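RTX toxin RtxA (Vibrio vulnificus MO6-24/O, PDB 6IMP) is a multifunctional secreted toxin of which this fragment is an alpha/beta hydrolase effector domain, probably a serine hydrolase acting inside host cells. Local coordinates at residues V102-G107 against I173-S178. Numbering follows the deposited sequence.
Sequences VLFLHG and IIHGYS
F104 turns its ring edge to the face of H175 in a T-shaped stack, planes at 88° and centroids 5.1 Å apart. CD1 of F104 sits over the H175 ring, towards its rim, while CB of H175 lies in plane at the F104 edge. One face of the F104 ring carries the backbone N of H106, and S178 CB lies over the centre of the Y177 ring. Both F104 and H175 hold CG anti to the backbone N (chi1 -175° and -172°); the two side chains leave the sheet in the same direction, with their rings turned across each other. CE1 of F104 also reaches Y177 CB at 3.8 Å. On the sheet face of F104 and H175, V102 CG1 packs on H175 CB at 3.5 Å. On the L103 and L105 face, L105 CD1 meets I174 CG2. Four backbone hydrogen bonds join the parallel strands; L105 N to H175 O, 2.8 Å, is nearly straight. H175 NE2 is hydrogen-bonded to D204 OD2. G176 and S178 belong to a GxSxG sequence that probably forms the nucleophile elbow of alpha/beta hydrolases; S178 OG is hydrogen-bonded to H288 NE2, consistent with the nucleophile and histidine of a catalytic triad. The two strands lie centrally in the sheet, between strands 129-133 and 200-204. Helices 147-164 and 180-192 cover the L103 and L105 face, and helix 112-124 touches V102 and Y177.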
loop_
_atom_site.group_PDB
_atom_site.type_symbol
_atom_site.label_atom_id
_atom_site.label_comp_id
_atom_site.label_asym_id
_atom_site.label_seq_id
_atom_site.Cartn_x
_atom_site.Cartn_y
_atom_site.Cartn_z
ATOM N N VAL A 102 -4.062 8.179 -8.443
ATOM C CA VAL A 102 -3.706 6.978 -7.689
ATOM C C VAL A 102 -3.436 7.266 -6.210
ATOM O O VAL A 102 -2.591 8.103 -5.855
ATOM C CB VAL A 102 -2.464 6.296 -8.277
ATOM C CG1 VAL A 102 -2.073 5.071 -7.449
ATOM C CG2 VAL A 102 -2.724 5.898 -9.717
ATOM N N LEU A 103 -4.134 6.528 -5.358
ATOM C CA LEU A 103 -3.733 6.386 -3.974
ATOM C C LEU A 103 -2.791 5.186 -3.833
ATOM O O LEU A 103 -3.228 4.031 -3.763
ATOM C CB LEU A 103 -4.968 6.228 -3.098
ATOM C CG LEU A 103 -4.804 6.645 -1.643
ATOM C CD1 LEU A 103 -6.190 6.760 -1.029
ATOM C CD2 LEU A 103 -3.939 5.659 -0.857
ATOM N N PHE A 104 -1.494 5.469 -3.814
ATOM C CA PHE A 104 -0.490 4.420 -3.643
ATOM C C PHE A 104 -0.351 4.018 -2.183
ATOM O O PHE A 104 -0.016 4.855 -1.323
ATOM C CB PHE A 104 0.888 4.864 -4.165
ATOM C CG PHE A 104 1.930 3.768 -4.114
ATOM C CD1 PHE A 104 1.722 2.565 -4.780
ATOM C CD2 PHE A 104 3.078 3.912 -3.354
ATOM C CE1 PHE A 104 2.646 1.541 -4.705
ATOM C CE2 PHE A 104 4.015 2.891 -3.284
ATOM C CZ PHE A 104 3.797 1.704 -3.958
ATOM N N LEU A 105 -0.541 2.737 -1.903
ATOM C CA LEU A 105 -0.218 2.229 -0.564
ATOM C C LEU A 105 1.018 1.365 -0.612
ATOM O O LEU A 105 0.972 0.246 -1.095
ATOM C CB LEU A 105 -1.388 1.457 0.046
ATOM C CG LEU A 105 -2.573 2.336 0.491
ATOM C CD1 LEU A 105 -3.828 1.484 0.639
ATOM C CD2 LEU A 105 -2.293 3.089 1.784
ATOM N N HIS A 106 2.128 1.889 -0.105
ATOM C CA HIS A 106 3.349 1.102 -0.023
ATOM C C HIS A 106 3.157 -0.119 0.853
ATOM O O HIS A 106 2.162 -0.242 1.550
ATOM C CB HIS A 106 4.490 1.935 0.524
ATOM C CG HIS A 106 4.451 2.121 2.004
ATOM N ND1 HIS A 106 4.988 1.202 2.877
ATOM C CD2 HIS A 106 4.021 3.156 2.762
ATOM C CE1 HIS A 106 4.871 1.655 4.114
ATOM N NE2 HIS A 106 4.290 2.840 4.072
ATOM N N GLY A 107 4.119 -1.024 0.789
ATOM C CA GLY A 107 4.119 -2.223 1.613
ATOM C C GLY A 107 5.307 -2.238 2.557
ATOM O O GLY A 107 5.781 -1.187 2.993
ATOM N N ILE A 173 -8.009 5.550 -7.988
ATOM C CA ILE A 173 -7.767 4.117 -7.778
ATOM C C ILE A 173 -6.784 3.868 -6.639
ATOM O O ILE A 173 -6.001 4.754 -6.239
ATOM C CB ILE A 173 -7.270 3.396 -9.052
ATOM C CG1 ILE A 173 -6.084 4.150 -9.674
ATOM C CG2 ILE A 173 -8.418 3.241 -10.032
ATOM C CD1 ILE A 173 -5.320 3.360 -10.713
ATOM N N ILE A 174 -6.842 2.650 -6.120
ATOM C CA ILE A 174 -6.025 2.272 -4.988
ATOM C C ILE A 174 -5.018 1.269 -5.490
ATOM O O ILE A 174 -5.367 0.161 -5.888
ATOM C CB ILE A 174 -6.865 1.724 -3.808
ATOM C CG1 ILE A 174 -7.951 2.744 -3.428
ATOM C CG2 ILE A 174 -5.980 1.488 -2.596
ATOM C CD1 ILE A 174 -9.015 2.228 -2.479
ATOM N N HIS A 175 -3.777 1.719 -5.574
ATOM C CA HIS A 175 -2.659 0.871 -5.933
ATOM C C HIS A 175 -2.094 0.328 -4.642
ATOM O O HIS A 175 -1.389 1.029 -3.915
ATOM C CB HIS A 175 -1.592 1.675 -6.687
ATOM C CG HIS A 175 -0.488 0.838 -7.262
ATOM N ND1 HIS A 175 0.268 1.247 -8.338
ATOM C CD2 HIS A 175 -0.020 -0.385 -6.919
ATOM C CE1 HIS A 175 1.154 0.316 -8.631
ATOM N NE2 HIS A 175 1.004 -0.683 -7.784
ATOM N N GLY A 176 -2.443 -0.910 -4.338
ATOM C CA GLY A 176 -1.950 -1.580 -3.133
ATOM C C GLY A 176 -0.855 -2.567 -3.471
ATOM O O GLY A 176 -1.136 -3.667 -3.958
ATOM N N TYR A 177 0.391 -2.163 -3.251
ATOM C CA TYR A 177 1.539 -3.039 -3.496
ATOM C C TYR A 177 1.626 -3.887 -2.234
ATOM O O TYR A 177 1.391 -3.392 -1.134
ATOM C CB TYR A 177 2.765 -2.206 -3.920
ATOM C CG TYR A 177 4.107 -2.944 -3.930
ATOM C CD1 TYR A 177 4.333 -4.034 -4.776
ATOM C CD2 TYR A 177 5.170 -2.484 -3.178
ATOM C CE1 TYR A 177 5.545 -4.697 -4.779
ATOM C CE2 TYR A 177 6.389 -3.133 -3.192
ATOM C CZ TYR A 177 6.566 -4.239 -3.993
ATOM O OH TYR A 177 7.783 -4.870 -4.010
ATOM N N SER A 178 1.919 -5.178 -2.406
ATOM C CA SER A 178 2.516 -6.056 -1.390
ATOM C C SER A 178 1.644 -6.029 -0.118
ATOM O O SER A 178 0.435 -6.233 -0.230
ATOM C CB SER A 178 3.969 -5.640 -1.135
ATOM O OG SER A 178 4.689 -6.690 -0.530
#